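Local coordinates for protein type II restriction enzyme MspI (Moraxella sp., PDB 1SA3) that recognises the double-stranded DNA sequence 5'-CCGG-3' and cleaves it after the first cytosine, acting as a type II restriction endonuclease, at residues E[125-136]-E[254-262]; E[87-98]-E[189-200]. All blocks are in the same frame, centred on the assembly; numbering follows the deposited sequence.

Contact 1: E[125-136]-E[254-262]; sequences KVSIAEYDVETI and KAKKMQFKG. With nucleotides of chain A.
K257 and E130 meet at one end of an antiparallel strand pair, 127-131 with 258-261, interrupted by a classic beta bulge; strand 246-249 completes this DNA-reading sheet beyond 258-261. The K257 chain is fully extended, with CG anti to the backbone N (chi1 -173°), and crosses E130 at about a right angle. Its NZ thereby reaches both E130 OE2, a 2.7 Å salt bridge on the anti lone pair, and phosphate oxygen OP2 of DC3 at 3.0 Å; this and the other nucleotides named belong to chain A. M258 exchanges backbone hydrogen bonds with Y131, while its SD packs 3.8 Å from I136 CD1 on the face away from the bases. Q259, on the DNA face, gives NE2 to O6 of DG6 (2.7 Å), and a water links the same NE2 to E130 OE1. F260 turns to the protein side: I136 CD1 lies at its ring edge, 3.6 Å from CE1, the Y131 side chain runs across that of F260, its CD1 near F260 CE1, and W247 meets the ring edge-to-face. At the bulge I128 and A129 stand across from the single residue F260, whose O takes a nearly straight bond from I128 N (2.8 Å) and a weak one from A129 N. K261 NZ donates to Q259 OE1, which with the NE2 bond probably fixes the amide's orientation; it also donates to S127 OG and O6 of DG7. S127 OG donates to N7 of DG6. At the chain terminus, R206 and Y225 hold G262 OXT, and G262 O accepts V126 N at 2.9 Å in the carbonyl plane.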
loop_
_atom_site.group_PDB
_atom_site.type_symbol
_atom_site.label_atom_id
_atom_site.label_comp_id
_atom_site.label_asym_id
_atom_site.label_seq_id
_atom_site.Cartn_x
_atom_site.Cartn_y
_atom_site.Cartn_z
ATOM N N LYS E 125 -6.486 5.028 -7.157
ATOM C CA LYS E 125 -5.036 5.145 -7.106
ATOM C C LYS E 125 -4.659 6.294 -6.169
ATOM O O LYS E 125 -5.297 7.352 -6.165
ATOM C CB LYS E 125 -4.462 5.415 -8.502
ATOM C CG LYS E 125 -3.972 4.175 -9.260
ATOM C CD LYS E 125 -5.104 3.361 -9.857
ATOM C CE LYS E 125 -4.578 2.068 -10.479
ATOM N NZ LYS E 125 -3.391 2.313 -11.350
ATOM N N VAL E 126 -3.618 6.080 -5.379
ATOM C CA VAL E 126 -3.152 7.085 -4.444
ATOM C C VAL E 126 -1.640 6.938 -4.303
ATOM O O VAL E 126 -1.076 5.881 -4.591
ATOM C CB VAL E 126 -3.816 6.899 -3.076
ATOM C CG1 VAL E 126 -3.407 5.554 -2.491
ATOM C CG2 VAL E 126 -3.458 8.050 -2.155
ATOM N N SER E 127 -0.995 8.012 -3.874
ATOM C CA SER E 127 0.450 8.019 -3.698
ATOM C C SER E 127 0.932 6.841 -2.862
ATOM O O SER E 127 0.416 6.594 -1.771
ATOM C CB SER E 127 0.879 9.328 -3.033
ATOM O OG SER E 127 0.452 10.443 -3.802
ATOM N N ILE E 128 1.911 6.105 -3.382
ATOM C CA ILE E 128 2.478 4.981 -2.649
ATOM C C ILE E 128 3.878 5.299 -2.148
ATOM O O ILE E 128 4.342 4.700 -1.179
ATOM C CB ILE E 128 2.551 3.700 -3.502
ATOM C CG1 ILE E 128 3.132 4.020 -4.873
ATOM C CG2 ILE E 128 1.168 3.060 -3.586
ATOM C CD1 ILE E 128 3.263 2.796 -5.781
ATOM N N ALA E 129 4.558 6.230 -2.810
ATOM C CA ALA E 129 5.901 6.607 -2.374
ATOM C C ALA E 129 6.557 7.608 -3.304
ATOM O O ALA E 129 6.085 7.855 -4.416
ATOM C CB ALA E 129 6.782 5.362 -2.265
ATOM N N GLU E 130 7.648 8.194 -2.827
ATOM C CA GLU E 130 8.416 9.144 -3.613
ATOM C C GLU E 130 9.887 8.758 -3.466
ATOM O O GLU E 130 10.333 8.370 -2.379
ATOM C CB GLU E 130 8.171 10.581 -3.136
ATOM C CG GLU E 130 8.500 10.855 -1.679
ATOM C CD GLU E 130 8.330 12.323 -1.336
ATOM O OE1 GLU E 130 7.200 12.849 -1.464
ATOM O OE2 GLU E 130 9.331 12.954 -0.948
ATOM N N TYR E 131 10.634 8.836 -4.564
ATOM C CA TYR E 131 12.041 8.458 -4.524
ATOM C C TYR E 131 12.868 9.221 -5.539
ATOM O O TYR E 131 12.344 9.738 -6.519
ATOM C CB TYR E 131 12.231 6.974 -4.867
ATOM C CG TYR E 131 11.397 5.960 -4.114
ATOM C CD1 TYR E 131 10.313 5.341 -4.731
ATOM C CD2 TYR E 131 11.741 5.558 -2.825
ATOM C CE1 TYR E 131 9.596 4.341 -4.096
ATOM C CE2 TYR E 131 11.021 4.549 -2.173
ATOM C CZ TYR E 131 9.955 3.950 -2.820
ATOM O OH TYR E 131 9.239 2.957 -2.202
ATOM N N ASP E 132 14.178 9.259 -5.308
ATOM C CA ASP E 132 15.074 9.879 -6.264
ATOM C C ASP E 132 15.399 8.751 -7.244
ATOM O O ASP E 132 15.409 7.581 -6.867
ATOM C CB ASP E 132 16.365 10.342 -5.597
ATOM C CG ASP E 132 17.362 10.858 -6.601
ATOM O OD1 ASP E 132 17.112 11.939 -7.176
ATOM O OD2 ASP E 132 18.383 10.172 -6.834
ATOM N N VAL E 133 15.674 9.103 -8.493
ATOM C CA VAL E 133 15.986 8.115 -9.512
ATOM C C VAL E 133 17.086 7.130 -9.109
ATOM O O VAL E 133 16.965 5.933 -9.348
ATOM C CB VAL E 133 16.392 8.820 -10.832
ATOM C CG1 VAL E 133 17.639 9.669 -10.601
ATOM C CG2 VAL E 133 16.631 7.793 -11.928
ATOM N N GLU E 134 18.159 7.617 -8.494
ATOM C CA GLU E 134 19.264 6.729 -8.115
ATOM C C GLU E 134 18.837 5.676 -7.091
ATOM O O GLU E 134 19.314 4.538 -7.110
ATOM C CB GLU E 134 20.431 7.550 -7.558
ATOM C CG GLU E 134 21.082 8.510 -8.560
ATOM C CD GLU E 134 21.822 7.792 -9.682
ATOM O OE1 GLU E 134 22.080 6.575 -9.556
ATOM O OE2 GLU E 134 22.154 8.449 -10.690
ATOM N N THR E 135 17.937 6.061 -6.197
ATOM C CA THR E 135 17.449 5.155 -5.171
ATOM C C THR E 135 16.650 4.028 -5.823
ATOM O O THR E 135 16.798 2.857 -5.465
ATOM C CB THR E 135 16.569 5.912 -4.172
ATOM O OG1 THR E 135 17.316 7.012 -3.643
ATOM C CG2 THR E 135 16.130 5.008 -3.024
ATOM N N ILE E 136 15.803 4.387 -6.782
ATOM C CA ILE E 136 14.990 3.408 -7.496
ATOM C C ILE E 136 15.881 2.428 -8.268
ATOM O O ILE E 136 15.742 1.204 -8.157
ATOM C CB ILE E 136 14.070 4.099 -8.516
ATOM C CG1 ILE E 136 13.159 5.097 -7.801
ATOM C CG2 ILE E 136 13.272 3.057 -9.277
ATOM C CD1 ILE E 136 12.393 6.017 -8.735
ATOM N N LYS E 254 12.791 20.747 -2.483
ATOM C CA LYS E 254 13.418 21.596 -3.480
ATOM C C LYS E 254 13.953 20.779 -4.652
ATOM O O LYS E 254 13.856 21.199 -5.798
ATOM C CB LYS E 254 14.551 22.406 -2.837
ATOM N N ALA E 255 14.504 19.607 -4.359
ATOM C CA ALA E 255 15.056 18.742 -5.401
ATOM C C ALA E 255 13.989 18.085 -6.264
ATOM O O ALA E 255 12.908 17.752 -5.785
ATOM C CB ALA E 255 15.920 17.668 -4.772
ATOM N N LYS E 256 14.293 17.911 -7.544
ATOM C CA LYS E 256 13.373 17.239 -8.449
ATOM C C LYS E 256 13.300 15.823 -7.886
ATOM O O LYS E 256 14.328 15.234 -7.555
ATOM C CB LYS E 256 13.945 17.217 -9.862
ATOM C CG LYS E 256 14.130 18.593 -10.461
ATOM C CD LYS E 256 12.800 19.319 -10.602
ATOM C CE LYS E 256 12.991 20.654 -11.304
ATOM N NZ LYS E 256 11.719 21.393 -11.467
ATOM N N LYS E 257 12.096 15.278 -7.762
ATOM C CA LYS E 257 11.954 13.949 -7.184
ATOM C C LYS E 257 10.710 13.246 -7.713
ATOM O O LYS E 257 9.675 13.869 -7.952
ATOM C CB LYS E 257 11.907 14.082 -5.659
ATOM C CG LYS E 257 11.920 12.770 -4.879
ATOM C CD LYS E 257 12.001 13.040 -3.381
ATOM C CE LYS E 257 12.006 11.751 -2.563
ATOM N NZ LYS E 257 11.901 12.032 -1.096
ATOM N N MET E 258 10.798 11.938 -7.887
ATOM C CA MET E 258 9.663 11.194 -8.415
ATOM C C MET E 258 8.650 10.725 -7.367
ATOM O O MET E 258 8.997 10.482 -6.214
ATOM C CB MET E 258 10.158 9.980 -9.190
ATOM C CG MET E 258 11.198 10.314 -10.242
ATOM S SD MET E 258 11.637 8.865 -11.197
ATOM C CE MET E 258 10.320 8.909 -12.434
ATOM N N GLN E 259 7.396 10.611 -7.795
ATOM C CA GLN E 259 6.321 10.113 -6.946
ATOM C C GLN E 259 5.557 9.091 -7.766
ATOM O O GLN E 259 5.387 9.257 -8.977
ATOM C CB GLN E 259 5.347 11.211 -6.533
ATOM C CG GLN E 259 4.344 10.723 -5.482
ATOM C CD GLN E 259 3.142 11.653 -5.326
ATOM O OE1 GLN E 259 2.404 11.889 -6.281
ATOM N NE2 GLN E 259 2.938 12.171 -4.117
ATOM N N PHE E 260 5.110 8.029 -7.109
ATOM C CA PHE E 260 4.343 6.995 -7.784
ATOM C C PHE E 260 3.018 6.784 -7.090
ATOM O O PHE E 260 2.950 6.746 -5.860
ATOM C CB PHE E 260 5.121 5.676 -7.813
ATOM C CG PHE E 260 6.445 5.791 -8.490
ATOM C CD1 PHE E 260 7.584 6.123 -7.762
ATOM C CD2 PHE E 260 6.541 5.651 -9.871
ATOM C CE1 PHE E 260 8.808 6.323 -8.410
ATOM C CE2 PHE E 260 7.758 5.848 -10.524
ATOM C CZ PHE E 260 8.887 6.184 -9.796
ATOM N N LYS E 261 1.962 6.676 -7.889
ATOM C CA LYS E 261 0.634 6.428 -7.361
ATOM C C LYS E 261 0.270 5.029 -7.816
ATOM O O LYS E 261 0.663 4.604 -8.905
ATOM C CB LYS E 261 -0.373 7.455 -7.890
ATOM C CG LYS E 261 -0.013 8.910 -7.540
ATOM C CD LYS E 261 -1.212 9.836 -7.706
ATOM C CE LYS E 261 -0.833 11.308 -7.585
ATOM N NZ LYS E 261 -0.360 11.755 -6.229
ATOM N N GLY E 262 -0.466 4.311 -6.977
ATOM C CA GLY E 262 -0.852 2.952 -7.302
ATOM C C GLY E 262 -1.962 2.474 -6.379
ATOM O O GLY E 262 -2.686 3.330 -5.832
ATOM O OXT GLY E 262 -2.116 1.249 -6.212
ATOM P P DG A 6 -3.122 8.148 3.123
ATOM O OP1 DG A 6 -4.066 7.245 3.835
ATOM O OP2 DG A 6 -2.352 7.628 1.956
ATOM O "O5'" DG A 6 -3.871 9.466 2.651
ATOM C "C5'" DG A 6 -4.007 9.784 1.271
ATOM C "C4'" DG A 6 -4.523 11.193 1.125
ATOM O "O4'" DG A 6 -3.359 12.056 1.194
ATOM C "C3'" DG A 6 -5.145 11.454 -0.243
ATOM O "O3'" DG A 6 -6.559 11.516 -0.236
ATOM C "C2'" DG A 6 -4.599 12.800 -0.678
ATOM C "C1'" DG A 6 -3.415 13.094 0.225
ATOM N N9 DG A 6 -2.239 12.988 -0.637
ATOM C C8 DG A 6 -1.381 11.917 -0.767
ATOM N N7 DG A 6 -0.519 12.066 -1.744
ATOM C C5 DG A 6 -0.802 13.324 -2.265
ATOM C C6 DG A 6 -0.202 14.033 -3.351
ATOM O O6 DG A 6 0.718 13.669 -4.097
ATOM N N1 DG A 6 -0.793 15.283 -3.536
ATOM C C2 DG A 6 -1.837 15.785 -2.782
ATOM N N2 DG A 6 -2.286 17.014 -3.118
ATOM N N3 DG A 6 -2.403 15.132 -1.774
ATOM C C4 DG A 6 -1.841 13.919 -1.573
ATOM P P DG A 7 -7.343 11.253 -1.611
ATOM O OP1 DG A 7 -8.744 10.945 -1.247
ATOM O OP2 DG A 7 -6.582 10.308 -2.465
ATOM O "O5'" DG A 7 -7.290 12.671 -2.320
ATOM C "C5'" DG A 7 -7.628 13.842 -1.587
ATOM C "C4'" DG A 7 -7.645 15.040 -2.504
ATOM O "O4'" DG A 7 -6.291 15.331 -2.932
ATOM C "C3'" DG A 7 -8.468 14.828 -3.774
ATOM O "O3'" DG A 7 -9.215 16.003 -4.076
ATOM C "C2'" DG A 7 -7.419 14.594 -4.844
ATOM C "C1'" DG A 7 -6.252 15.431 -4.344
ATOM N N9 DG A 7 -4.962 14.930 -4.804
ATOM C C8 DG A 7 -4.347 13.756 -4.441
ATOM N N7 DG A 7 -3.231 13.544 -5.083
ATOM C C5 DG A 7 -3.088 14.651 -5.908
ATOM C C6 DG A 7 -2.070 14.983 -6.851
ATOM O O6 DG A 7 -1.053 14.337 -7.158
ATOM N N1 DG A 7 -2.327 16.205 -7.471
ATOM C C2 DG A 7 -3.420 17.008 -7.219
ATOM N N2 DG A 7 -3.493 18.151 -7.914
ATOM N N3 DG A 7 -4.369 16.710 -6.349
ATOM C C4 DG A 7 -4.143 15.526 -5.735
ATOM P P DC A 3 13.918 13.610 1.544
ATOM O OP1 DC A 3 14.937 12.547 1.699
ATOM O OP2 DC A 3 13.609 14.143 0.195
ATOM O "O5'" DC A 3 12.576 13.077 2.207
ATOM C "C5'" DC A 3 12.585 12.682 3.572
ATOM C "C4'" DC A 3 11.203 12.271 4.014
ATOM O "O4'" DC A 3 10.372 13.438 4.226
ATOM C "C3'" DC A 3 10.442 11.350 3.060
ATOM O "O3'" DC A 3 9.976 10.236 3.815
ATOM C "C2'" DC A 3 9.305 12.224 2.538
ATOM C "C1'" DC A 3 9.089 13.234 3.667
ATOM N N1 DC A 3 8.577 14.562 3.266
ATOM C C2 DC A 3 7.481 15.121 3.962
ATOM O O2 DC A 3 6.939 14.468 4.863
ATOM N N3 DC A 3 7.050 16.359 3.628
ATOM C C4 DC A 3 7.655 17.034 2.650
ATOM N N4 DC A 3 7.201 18.255 2.361
ATOM C C5 DC A 3 8.755 16.487 1.919
ATOM C C6 DC A 3 9.173 15.260 2.253
HETATM O O HOH W 1 -2.702 10.762 -4.367
HETATM O O HOH W 2 4.778 11.730 -1.930
HETATM O O HOH W 3 11.732 9.624 0.420
HETATM O O HOH W 4 15.324 13.476 -6.014
#

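Contact 2: E[87-98]-E[189-200]; sequences LGRTIAGGSPKT and LRAEKSEGNILH
T98 OG1 lies anti to its own carbonyl carbon (chi1 -57°), which sets the hydroxyl against I198 O, and L189 CG, likewise anti to its carbonyl carbon (chi1 -81°), directs both methyls at the loop holding the type II beta turn I91-G94. This is a loop-to-loop contact: 87-98 connects strands 77-84 and 100-106 of the main sheet, and 189-200 runs from helix 179-188 to strand 203-210. L189 CD1 sits 3.6 Å from S95 O and also touches I91 CD1, while CD2 rests on G93; the K97 side chain crosses that of L189 at about a right angle, CG against CG. L199 is a second apolar anchor. Its CD2 packs 3.7 Å from L87 CD1, against P96 CG, and over one face of the R89 guanidinium, and I91 CD1 approaches H200 CE1 obliquely. An Asx turn, L199 N to N197 OD1, shapes the 197-200 type I turn, and H200 ND1 bonds T188 O. Two waters bridge backbones: one donates to A92 O and L189 O, the other accepts from K97 N and donates to L199 O. T98 OG1 donates directly to I198 O at 2.7 Å, from above the carbonyl plane.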
loop_
_atom_site.group_PDB
_atom_site.type_symbol
_atom_site.label_atom_id
_atom_site.label_comp_id
_atom_site.label_asym_id
_atom_site.label_seq_id
_atom_site.Cartn_x
_atom_site.Cartn_y
_atom_site.Cartn_z
ATOM N N LEU E 87 9.439 1.295 14.042
ATOM C CA LEU E 87 10.788 0.785 14.264
ATOM C C LEU E 87 11.818 1.869 14.536
ATOM O O LEU E 87 12.878 1.604 15.118
ATOM C CB LEU E 87 11.211 -0.049 13.055
ATOM C CG LEU E 87 10.159 -1.078 12.637
ATOM C CD1 LEU E 87 10.651 -1.846 11.416
ATOM C CD2 LEU E 87 9.868 -2.022 13.797
ATOM N N GLY E 88 11.510 3.089 14.109
ATOM C CA GLY E 88 12.424 4.195 14.331
ATOM C C GLY E 88 13.749 4.043 13.614
ATOM O O GLY E 88 14.782 4.509 14.091
ATOM N N ARG E 89 13.727 3.386 12.460
ATOM C CA ARG E 89 14.945 3.190 11.690
ATOM C C ARG E 89 14.671 3.277 10.198
ATOM O O ARG E 89 13.519 3.261 9.761
ATOM C CB ARG E 89 15.581 1.838 12.030
ATOM C CG ARG E 89 14.618 0.666 12.025
ATOM C CD ARG E 89 15.342 -0.657 12.276
ATOM N NE ARG E 89 16.375 -0.899 11.270
ATOM C CZ ARG E 89 16.767 -2.105 10.874
ATOM N NH1 ARG E 89 16.213 -3.185 11.396
ATOM N NH2 ARG E 89 17.708 -2.230 9.945
ATOM N N THR E 90 15.737 3.389 9.418
ATOM C CA THR E 90 15.599 3.474 7.977
ATOM C C THR E 90 16.445 2.389 7.349
ATOM O O THR E 90 17.379 1.880 7.965
ATOM C CB THR E 90 16.066 4.839 7.439
ATOM O OG1 THR E 90 17.492 4.928 7.521
ATOM C CG2 THR E 90 15.446 5.960 8.247
ATOM N N ILE E 91 16.100 2.023 6.123
ATOM C CA ILE E 91 16.841 1.002 5.404
ATOM C C ILE E 91 17.071 1.529 4.004
ATOM O O ILE E 91 16.742 2.675 3.707
ATOM C CB ILE E 91 16.047 -0.318 5.302
ATOM C CG1 ILE E 91 14.682 -0.044 4.665
ATOM C CG2 ILE E 91 15.904 -0.950 6.681
ATOM C CD1 ILE E 91 13.832 -1.285 4.454
ATOM N N ALA E 92 17.634 0.689 3.146
ATOM C CA ALA E 92 17.887 1.085 1.773
ATOM C C ALA E 92 16.568 1.530 1.159
ATOM O O ALA E 92 15.655 0.724 0.974
ATOM C CB ALA E 92 18.466 -0.083 0.994
ATOM N N GLY E 93 16.464 2.820 0.861
ATOM C CA GLY E 93 15.241 3.334 0.273
ATOM C C GLY E 93 14.430 4.175 1.237
ATOM O O GLY E 93 13.422 4.763 0.852
ATOM N N GLY E 94 14.862 4.228 2.494
ATOM C CA GLY E 94 14.145 5.022 3.479
ATOM C C GLY E 94 13.438 4.225 4.558
ATOM O O GLY E 94 13.754 3.060 4.804
ATOM N N SER E 95 12.477 4.860 5.213
ATOM C CA SER E 95 11.718 4.211 6.273
ATOM C C SER E 95 10.891 3.054 5.724
ATOM O O SER E 95 10.293 3.160 4.657
ATOM C CB SER E 95 10.789 5.218 6.951
ATOM O OG SER E 95 11.528 6.288 7.508
ATOM N N PRO E 96 10.861 1.925 6.448
ATOM C CA PRO E 96 10.090 0.763 6.007
ATOM C C PRO E 96 8.648 1.168 5.718
ATOM O O PRO E 96 8.104 2.070 6.369
ATOM C CB PRO E 96 10.191 -0.184 7.200
ATOM C CG PRO E 96 11.558 0.108 7.724
ATOM C CD PRO E 96 11.593 1.623 7.691
ATOM N N LYS E 97 8.044 0.489 4.748
ATOM C CA LYS E 97 6.664 0.748 4.345
ATOM C C LYS E 97 5.621 0.046 5.229
ATOM O O LYS E 97 4.426 0.040 4.919
ATOM C CB LYS E 97 6.438 0.312 2.896
ATOM C CG LYS E 97 7.325 1.024 1.888
ATOM C CD LYS E 97 6.928 2.483 1.738
ATOM C CE LYS E 97 7.815 3.196 0.729
ATOM N NZ LYS E 97 8.077 4.609 1.120
ATOM N N THR E 98 6.068 -0.536 6.335
ATOM C CA THR E 98 5.159 -1.253 7.220
ATOM C C THR E 98 4.469 -0.342 8.227
ATOM O O THR E 98 5.124 0.273 9.075
ATOM C CB THR E 98 5.914 -2.375 7.960
ATOM O OG1 THR E 98 6.517 -3.246 6.993
ATOM C CG2 THR E 98 4.962 -3.180 8.826
ATOM N N LEU E 189 9.892 -1.851 -0.918
ATOM C CA LEU E 189 11.293 -1.492 -0.702
ATOM C C LEU E 189 12.223 -2.690 -0.838
ATOM O O LEU E 189 13.355 -2.681 -0.362
ATOM C CB LEU E 189 11.518 -0.821 0.654
ATOM C CG LEU E 189 11.177 0.665 0.730
ATOM C CD1 LEU E 189 11.745 1.222 2.018
ATOM C CD2 LEU E 189 11.760 1.419 -0.466
ATOM N N ARG E 190 11.734 -3.727 -1.495
ATOM C CA ARG E 190 12.548 -4.903 -1.747
ATOM C C ARG E 190 12.138 -5.396 -3.130
ATOM O O ARG E 190 10.952 -5.598 -3.399
ATOM C CB ARG E 190 12.308 -5.974 -0.682
ATOM C CG ARG E 190 13.247 -7.159 -0.821
ATOM C CD ARG E 190 13.034 -8.177 0.283
ATOM N NE ARG E 190 13.654 -9.457 -0.048
ATOM C CZ ARG E 190 13.640 -10.523 0.746
ATOM N NH1 ARG E 190 13.035 -10.469 1.927
ATOM N NH2 ARG E 190 14.229 -11.646 0.356
ATOM N N ALA E 191 13.116 -5.570 -4.016
ATOM C CA ALA E 191 12.832 -6.002 -5.386
ATOM C C ALA E 191 12.357 -7.442 -5.487
ATOM O O ALA E 191 11.523 -7.758 -6.327
ATOM C CB ALA E 191 14.062 -5.800 -6.271
ATOM N N GLU E 192 12.895 -8.313 -4.645
ATOM C CA GLU E 192 12.505 -9.717 -4.657
ATOM C C GLU E 192 11.437 -9.948 -3.605
ATOM O O GLU E 192 11.237 -9.106 -2.731
ATOM C CB GLU E 192 13.719 -10.610 -4.384
ATOM C CG GLU E 192 14.750 -10.582 -5.502
ATOM C CD GLU E 192 14.181 -11.068 -6.829
ATOM O OE1 GLU E 192 13.696 -12.216 -6.876
ATOM O OE2 GLU E 192 14.220 -10.307 -7.824
ATOM N N LYS E 193 10.758 -11.087 -3.696
ATOM C CA LYS E 193 9.683 -11.419 -2.771
ATOM C C LYS E 193 10.131 -11.540 -1.326
ATOM O O LYS E 193 11.228 -12.011 -1.031
ATOM C CB LYS E 193 8.987 -12.711 -3.208
ATOM C CG LYS E 193 8.392 -12.634 -4.609
ATOM C CD LYS E 193 7.524 -13.847 -4.923
ATOM C CE LYS E 193 6.888 -13.727 -6.304
ATOM N NZ LYS E 193 5.894 -14.799 -6.563
ATOM N N SER E 194 9.263 -11.099 -0.426
ATOM C CA SER E 194 9.519 -11.141 1.006
ATOM C C SER E 194 8.250 -11.647 1.685
ATOM O O SER E 194 7.154 -11.460 1.163
ATOM C CB SER E 194 9.863 -9.732 1.512
ATOM O OG SER E 194 9.906 -9.674 2.930
ATOM N N GLU E 195 8.393 -12.307 2.829
ATOM C CA GLU E 195 7.228 -12.808 3.560
ATOM C C GLU E 195 7.558 -12.862 5.042
ATOM O O GLU E 195 8.602 -13.393 5.438
ATOM C CB GLU E 195 6.818 -14.210 3.084
ATOM C CG GLU E 195 5.439 -14.658 3.586
ATOM C CD GLU E 195 5.197 -16.161 3.452
ATOM O OE1 GLU E 195 5.475 -16.908 4.420
ATOM O OE2 GLU E 195 4.731 -16.593 2.377
ATOM N N GLY E 196 6.678 -12.287 5.857
ATOM C CA GLY E 196 6.885 -12.292 7.295
ATOM C C GLY E 196 8.025 -11.430 7.807
ATOM O O GLY E 196 8.385 -11.513 8.981
ATOM N N ASN E 197 8.595 -10.597 6.946
ATOM C CA ASN E 197 9.695 -9.721 7.351
ATOM C C ASN E 197 9.078 -8.372 7.714
ATOM O O ASN E 197 8.494 -7.714 6.860
ATOM C CB ASN E 197 10.680 -9.539 6.194
ATOM C CG ASN E 197 11.925 -8.770 6.598
ATOM O OD1 ASN E 197 11.867 -7.848 7.417
ATOM N ND2 ASN E 197 13.059 -9.139 6.015
ATOM N N ILE E 198 9.218 -7.955 8.968
ATOM C CA ILE E 198 8.612 -6.696 9.410
ATOM C C ILE E 198 9.042 -5.449 8.624
ATOM O O ILE E 198 8.319 -4.451 8.594
ATOM C CB ILE E 198 8.851 -6.481 10.924
ATOM C CG1 ILE E 198 7.897 -5.405 11.451
ATOM C CG2 ILE E 198 10.304 -6.097 11.179
ATOM C CD1 ILE E 198 7.862 -5.330 12.973
ATOM N N LEU E 199 10.198 -5.507 7.965
ATOM C CA LEU E 199 10.679 -4.368 7.183
ATOM C C LEU E 199 9.961 -4.197 5.837
ATOM O O LEU E 199 10.094 -3.157 5.196
ATOM C CB LEU E 199 12.181 -4.504 6.911
ATOM C CG LEU E 199 13.081 -4.577 8.149
ATOM C CD1 LEU E 199 14.518 -4.846 7.727
ATOM C CD2 LEU E 199 12.981 -3.267 8.921
ATOM N N HIS E 200 9.220 -5.214 5.410
ATOM C CA HIS E 200 8.516 -5.169 4.121
ATOM C C HIS E 200 7.070 -5.652 4.245
ATOM O O HIS E 200 6.825 -6.809 4.594
ATOM C CB HIS E 200 9.258 -6.046 3.106
ATOM C CG HIS E 200 10.719 -5.742 3.014
ATOM N ND1 HIS E 200 11.200 -4.560 2.487
ATOM C CD2 HIS E 200 11.802 -6.429 3.452
ATOM C CE1 HIS E 200 12.515 -4.532 2.611
ATOM N NE2 HIS E 200 12.905 -5.652 3.194
HETATM O O HOH W 5 15.331 -1.797 1.095
HETATM O O HOH W 6 9.327 -1.412 3.392
#

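Overall arrangement
Contact 1 is the more buried of the two and is built on regular strands, whereas contact 2 joins two irregular loops and is only partly buried. Their chemistry follows: in the first, paired backbones carry polar side chains toward the DNA on one face and apolar ones on the other; the second is mainly leucine and isoleucine packing with bridging waters. Their centres lie about 16 Å apart, and they touch where Y131 OH packs against K97 CE and L189 CD2, A129 against K97, and T135 against G93. Helix 179-188 serves both, packing on I128 and I136 and leading directly into 189-200. Contact 2 approaches the sodium site of E35, D84 and D99, the T98 side chain about 8 Å from the ion.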